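Local coordinates for protein phenylacetaldehyde dehydrogenase (Burkholderia cenocepacia, PDB 4O5H) that probably oxidises phenylacetaldehyde to phenylacetate with NAD+ as the electron acceptor, as a bacterial member of the aldehyde dehydrogenase family, at residues F139-G144 with D475-F480; R96-L101 with K194-L199. All coordinates share one frame; numbering follows the deposited sequence.

Interaction 1. Residues F139-G144 with D475-F480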
loop_
_atom_site.group_PDB
_atom_site.type_symbol
_atom_site.label_atom_id
_atom_site.label_comp_id
_atom_site.label_asym_id
_atom_site.label_seq_id
_atom_site.Cartn_x
_atom_site.Cartn_y
_atom_site.Cartn_z
ATOM N N PHE A 139 -6.463 -7.241 -20.855
ATOM C CA PHE A 139 -6.037 -8.629 -20.789
ATOM C C PHE A 139 -4.844 -8.928 -21.702
ATOM O O PHE A 139 -3.948 -9.652 -21.319
ATOM C CB PHE A 139 -7.194 -9.585 -21.095
ATOM C CG PHE A 139 -8.170 -9.752 -19.937
ATOM C CD1 PHE A 139 -7.791 -10.480 -18.816
ATOM C CD2 PHE A 139 -9.412 -9.136 -19.966
ATOM C CE1 PHE A 139 -8.654 -10.611 -17.735
ATOM C CE2 PHE A 139 -10.305 -9.277 -18.888
ATOM C CZ PHE A 139 -9.912 -10.005 -17.770
ATOM N N ARG A 140 -4.837 -8.366 -22.906
ATOM C CA ARG A 140 -3.726 -8.632 -23.840
ATOM C C ARG A 140 -2.408 -8.010 -23.322
ATOM O O ARG A 140 -1.349 -8.674 -23.302
ATOM C CB ARG A 140 -4.051 -8.102 -25.256
ATOM C CG ARG A 140 -2.937 -8.391 -26.267
ATOM C CD ARG A 140 -3.394 -8.142 -27.680
ATOM N NE ARG A 140 -4.481 -9.015 -28.068
ATOM C CZ ARG A 140 -5.698 -8.608 -28.428
ATOM N NH1 ARG A 140 -6.030 -7.329 -28.455
ATOM N NH2 ARG A 140 -6.630 -9.502 -28.775
ATOM N N TYR A 141 -2.485 -6.737 -22.908
ATOM C CA TYR A 141 -1.300 -6.024 -22.389
ATOM C C TYR A 141 -0.712 -6.795 -21.195
ATOM O O TYR A 141 0.491 -7.118 -21.157
ATOM C CB TYR A 141 -1.664 -4.596 -22.028
ATOM C CG TYR A 141 -0.573 -3.828 -21.307
ATOM C CD1 TYR A 141 0.416 -3.186 -21.999
ATOM C CD2 TYR A 141 -0.499 -3.838 -19.915
ATOM C CE1 TYR A 141 1.434 -2.515 -21.336
ATOM C CE2 TYR A 141 0.527 -3.197 -19.242
ATOM C CZ TYR A 141 1.481 -2.517 -19.968
ATOM O OH TYR A 141 2.518 -1.879 -19.292
ATOM N N MET A 142 -1.570 -7.157 -20.232
ATOM C CA MET A 142 -1.099 -7.869 -19.046
ATOM C C MET A 142 -0.616 -9.290 -19.343
ATOM O O MET A 142 0.273 -9.789 -18.678
ATOM C CB MET A 142 -2.208 -7.876 -17.968
ATOM C CG MET A 142 -2.614 -6.478 -17.475
ATOM S SD MET A 142 -1.264 -5.643 -16.628
ATOM C CE MET A 142 -1.919 -3.976 -16.614
ATOM N N ALA A 143 -1.219 -9.940 -20.330
ATOM C CA ALA A 143 -0.743 -11.226 -20.782
ATOM C C ALA A 143 0.754 -11.191 -21.065
ATOM O O ALA A 143 1.516 -12.112 -20.695
ATOM C CB ALA A 143 -1.475 -11.695 -22.029
ATOM N N GLY A 144 1.181 -10.129 -21.686
ATOM C CA GLY A 144 2.589 -9.984 -22.023
ATOM C C GLY A 144 3.475 -9.802 -20.796
ATOM O O GLY A 144 4.668 -10.094 -20.884
ATOM N N ASP A 475 -4.572 4.563 -20.936
ATOM C CA ASP A 475 -3.832 3.590 -21.721
ATOM C C ASP A 475 -3.319 2.530 -20.767
ATOM O O ASP A 475 -2.935 2.839 -19.639
ATOM C CB ASP A 475 -2.670 4.226 -22.467
ATOM C CG ASP A 475 -2.041 3.281 -23.455
ATOM O OD1 ASP A 475 -2.625 3.061 -24.539
ATOM O OD2 ASP A 475 -1.003 2.654 -23.113
ATOM N N ASN A 476 -3.339 1.280 -21.218
ATOM C CA ASN A 476 -2.916 0.159 -20.392
ATOM C C ASN A 476 -1.481 0.246 -19.884
ATOM O O ASN A 476 -1.131 -0.372 -18.872
ATOM C CB ASN A 476 -3.152 -1.167 -21.135
ATOM C CG ASN A 476 -4.627 -1.489 -21.258
ATOM O OD1 ASN A 476 -5.178 -1.567 -22.387
ATOM N ND2 ASN A 476 -5.305 -1.551 -20.162
ATOM N N ALA A 477 -0.630 1.011 -20.575
ATOM C CA ALA A 477 0.748 1.170 -20.173
ATOM C C ALA A 477 0.984 2.302 -19.156
ATOM O O ALA A 477 2.087 2.446 -18.654
ATOM C CB ALA A 477 1.629 1.399 -21.392
ATOM N N LEU A 478 -0.034 3.089 -18.868
ATOM C CA LEU A 478 0.138 4.259 -18.003
ATOM C C LEU A 478 -0.634 4.079 -16.689
ATOM O O LEU A 478 -1.852 4.015 -16.701
ATOM C CB LEU A 478 -0.337 5.535 -18.693
ATOM C CG LEU A 478 0.004 6.833 -17.955
ATOM C CD1 LEU A 478 1.496 7.097 -17.945
ATOM C CD2 LEU A 478 -0.717 8.023 -18.606
ATOM N N PRO A 479 0.088 4.010 -15.573
ATOM C CA PRO A 479 -0.590 3.764 -14.306
ATOM C C PRO A 479 -1.554 4.888 -13.929
ATOM O O PRO A 479 -1.341 6.062 -14.258
ATOM C CB PRO A 479 0.545 3.648 -13.297
ATOM C CG PRO A 479 1.781 3.384 -14.098
ATOM C CD PRO A 479 1.554 4.035 -15.434
ATOM N N PHE A 480 -2.550 4.511 -13.161
ATOM C CA PHE A 480 -3.627 5.395 -12.737
ATOM C C PHE A 480 -3.895 5.176 -11.242
ATOM O O PHE A 480 -4.006 4.034 -10.800
ATOM C CB PHE A 480 -4.870 4.986 -13.569
ATOM C CG PHE A 480 -6.120 5.651 -13.156
ATOM C CD1 PHE A 480 -6.393 6.976 -13.580
ATOM C CD2 PHE A 480 -7.032 5.008 -12.362
ATOM C CE1 PHE A 480 -7.565 7.639 -13.186
ATOM C CE2 PHE A 480 -8.214 5.659 -11.961
ATOM C CZ PHE A 480 -8.490 6.960 -12.383
#
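Tyr141, on helix 124-145, faces Asn476 in a type I beta turn running from Asp475 to Leu478, and their CA atoms, 6.7 Å apart, are the nearest CA pair across the two segments. The tyrosine ring does nearly all the touching from the helix side. With CG anti to the backbone N (chi1 172°), it reaches across the corner of the turn and lays one face against the Asn476-Ala477 peptide. Asn476 O sits over the rim of that face, 3.3 Å from Tyr141 CE2, and Ala477 N lies above it too, farther from the plane. Nearer the root of the ring, Asn476 CB makes an off-centre CH-pi contact, 4.2 Å from the Tyr141 ring centroid. Beyond CB the asparagine slides past the tyrosine in the opposite direction, its amide plane turned 23° from the ring, and it packs against Met134, Gln137 and Cys138 of the same helix. In the aldehyde dehydrogenase fold this turn belongs to the long connection between strands 465-468 and 487-488, which passes from one large sheet to the other. An Asx turn shapes it locally: Ala477 N donates to Asp475 OD2 at 3.0 Å, meeting the oxygen from above the carboxylate plane. The other carboxylate oxygen of Asp475 bonds to Met158 N of the second subunit, so the turn also lies at the dimer interface. At the far end of the ring, Ala477 CB approaches Tyr141 CE1 at 3.9 Å, while the hydroxyl OH comes within 3.6 Å of Ala477 CA and finds its polar partner in Trp145 NE1, one helical turn on.

Interaction 2. Residues R96-L101 with K194-L199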
loop_
_atom_site.group_PDB
_atom_site.type_symbol
_atom_site.label_atom_id
_atom_site.label_comp_id
_atom_site.label_asym_id
_atom_site.label_seq_id
_atom_site.Cartn_x
_atom_site.Cartn_y
_atom_site.Cartn_z
ATOM N N ARG A 96 -0.719 -17.516 -22.513
ATOM C CA ARG A 96 -1.526 -18.080 -23.590
ATOM C C ARG A 96 -3.008 -17.917 -23.285
ATOM O O ARG A 96 -3.795 -17.456 -24.135
ATOM C CB ARG A 96 -1.197 -19.549 -23.810
ATOM C CG ARG A 96 -2.010 -20.167 -24.954
ATOM C CD ARG A 96 -1.715 -21.599 -25.218
ATOM N NE ARG A 96 -0.320 -21.845 -25.611
ATOM C CZ ARG A 96 0.209 -21.801 -26.853
ATOM N NH1 ARG A 96 -0.471 -21.390 -27.908
ATOM N NH2 ARG A 96 1.482 -22.130 -27.014
ATOM N N LEU A 97 -3.388 -18.283 -22.071
ATOM C CA LEU A 97 -4.803 -18.256 -21.679
ATOM C C LEU A 97 -5.360 -16.810 -21.697
ATOM O O LEU A 97 -6.482 -16.576 -22.122
ATOM C CB LEU A 97 -5.022 -18.883 -20.311
ATOM C CG LEU A 97 -4.726 -20.390 -20.231
ATOM C CD1 LEU A 97 -4.728 -20.828 -18.782
ATOM C CD2 LEU A 97 -5.751 -21.178 -20.995
ATOM N N MET A 98 -4.571 -15.878 -21.211
ATOM C CA MET A 98 -4.983 -14.467 -21.199
ATOM C C MET A 98 -5.149 -13.962 -22.609
ATOM O O MET A 98 -6.076 -13.193 -22.876
ATOM C CB MET A 98 -3.986 -13.629 -20.414
ATOM C CG MET A 98 -3.999 -13.959 -18.922
ATOM S SD MET A 98 -2.852 -12.937 -17.977
ATOM C CE MET A 98 -3.645 -11.370 -18.129
ATOM N N LEU A 99 -4.263 -14.359 -23.532
ATOM C CA LEU A 99 -4.381 -13.916 -24.930
ATOM C C LEU A 99 -5.635 -14.439 -25.609
ATOM O O LEU A 99 -6.308 -13.720 -26.372
ATOM C CB LEU A 99 -3.137 -14.321 -25.743
ATOM C CG LEU A 99 -1.848 -13.630 -25.342
ATOM C CD1 LEU A 99 -0.653 -14.281 -26.039
ATOM C CD2 LEU A 99 -1.907 -12.147 -25.662
ATOM N N VAL A 100 -5.967 -15.687 -25.323
ATOM C CA VAL A 100 -7.208 -16.290 -25.789
ATOM C C VAL A 100 -8.405 -15.506 -25.259
ATOM O O VAL A 100 -9.334 -15.225 -25.992
ATOM C CB VAL A 100 -7.305 -17.780 -25.347
ATOM C CG1 VAL A 100 -8.696 -18.345 -25.633
ATOM C CG2 VAL A 100 -6.259 -18.614 -26.092
ATOM N N LEU A 101 -8.377 -15.148 -23.993
ATOM C CA LEU A 101 -9.469 -14.394 -23.412
ATOM C C LEU A 101 -9.638 -13.025 -24.064
ATOM O O LEU A 101 -10.776 -12.626 -24.375
ATOM C CB LEU A 101 -9.272 -14.256 -21.899
ATOM C CG LEU A 101 -10.306 -13.422 -21.125
ATOM C CD1 LEU A 101 -11.706 -14.003 -21.318
ATOM C CD2 LEU A 101 -9.912 -13.386 -19.663
ATOM N N LYS A 194 -8.949 -5.240 -12.606
ATOM C CA LYS A 194 -8.617 -5.971 -11.370
ATOM C C LYS A 194 -8.191 -7.386 -11.665
ATOM O O LYS A 194 -7.345 -7.939 -10.984
ATOM C CB LYS A 194 -9.814 -6.083 -10.436
ATOM C CG LYS A 194 -10.505 -4.795 -10.053
ATOM C CD LYS A 194 -9.656 -3.888 -9.244
ATOM C CE LYS A 194 -10.520 -2.897 -8.474
ATOM N NZ LYS A 194 -9.767 -1.624 -8.349
ATOM N N ILE A 195 -8.845 -8.030 -12.606
ATOM C CA ILE A 195 -8.592 -9.461 -12.844
ATOM C C ILE A 195 -7.290 -9.671 -13.644
ATOM O O ILE A 195 -6.543 -10.583 -13.353
ATOM C CB ILE A 195 -9.786 -10.105 -13.597
ATOM C CG1 ILE A 195 -11.020 -10.126 -12.696
ATOM C CG2 ILE A 195 -9.462 -11.525 -14.066
ATOM C CD1 ILE A 195 -12.288 -10.515 -13.445
ATOM N N ALA A 196 -7.043 -8.827 -14.661
ATOM C CA ALA A 196 -5.940 -9.107 -15.584
ATOM C C ALA A 196 -4.563 -9.167 -14.893
ATOM O O ALA A 196 -3.815 -10.103 -15.103
ATOM C CB ALA A 196 -5.937 -8.183 -16.774
ATOM N N PRO A 197 -4.259 -8.211 -14.016
ATOM C CA PRO A 197 -2.952 -8.272 -13.378
ATOM C C PRO A 197 -2.831 -9.448 -12.441
ATOM O O PRO A 197 -1.731 -9.976 -12.254
ATOM C CB PRO A 197 -2.856 -6.962 -12.589
ATOM C CG PRO A 197 -3.970 -6.103 -13.039
ATOM C CD PRO A 197 -4.978 -6.967 -13.739
ATOM N N ALA A 198 -3.939 -9.854 -11.853
ATOM C CA ALA A 198 -3.980 -11.053 -11.016
ATOM C C ALA A 198 -3.650 -12.306 -11.787
ATOM O O ALA A 198 -2.816 -13.102 -11.369
ATOM C CB ALA A 198 -5.345 -11.189 -10.375
ATOM N N LEU A 199 -4.246 -12.473 -12.945
ATOM C CA LEU A 199 -3.958 -13.613 -13.759
ATOM C C LEU A 199 -2.520 -13.637 -14.251
ATOM O O LEU A 199 -1.877 -14.700 -14.281
ATOM C CB LEU A 199 -4.923 -13.682 -14.927
ATOM C CG LEU A 199 -6.418 -13.755 -14.567
ATOM C CD1 LEU A 199 -7.272 -13.817 -15.809
ATOM C CD2 LEU A 199 -6.701 -14.974 -13.719
#
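Met98 of helix 91-107 reaches Leu199 and Ala196 of helix 187-201, where the CA atoms of Met98 and Leu199 stand 7.6 Å apart. The methionine is extended through its middle (chi2 -178°) and then bends at chi3, 68°, which carries the terminal methyl off the line of the chain and onto the backbone of the facing helix. CG and the sulfur lie on Leu199, with Met98 SD 3.8 Å from Leu199 CB, and only the methyl goes on to Ala196, one turn back along helix 187-201. There Met98 CE lies 3.3 Å from Ala196 O and 4.2 Å from Ala196 CB, so the alanine offers both a carbonyl and a small apolar surface. Leu199 meets the sulfur through CB, at the root of its chain, while its branch crosses the methionine. That branch comes no nearer to Leu101 than 4.7 Å, between Leu199 CD1 and Leu101 CD2, a looser approach than that of the methionine. Helix 187-201 connects the parallel strands 166-181 and 204-208, a beta-alpha-beta crossover consistent with the Rossmann-like NAD-binding domain of this family; Ile195 on Leu207 and Ala198 on Val205 pack it on the sheet, and helix 91-107 meets it through Met98. Immediately after Ala196 comes Pro197, whose ring nitrogen has no hydrogen to give to the preceding turn; the helix is kinked here, and Pro197 packs on Tyr500. No hydrogen bond links the two segments: between them the contact rests on dispersion among three buried residues, perhaps helped by a weak electrostatic attraction between the slightly positive S-methyl group and the Ala196 carbonyl oxygen.

In the fold
From the N terminus the segments come in the order 96-101, 139-144, 194-199 and 475-480, so the two contacts cross rather than nest. Interaction 2 closes a loop of 92 residues, joining helix 91-107 to helix 187-201. Interaction 1 closes a much longer one of 330 residues, bringing helix 124-145 to the connection after strand 465-468, the last strand of the seven-stranded sheet. Their centres are 11 Å apart, and helix 124-145 bridges them: Phe139 packs against Ala196 and Leu101, and Ala143 against Met98, while Tyr141 serves the other contact. Together they link three helices to a loop that reaches the second subunit.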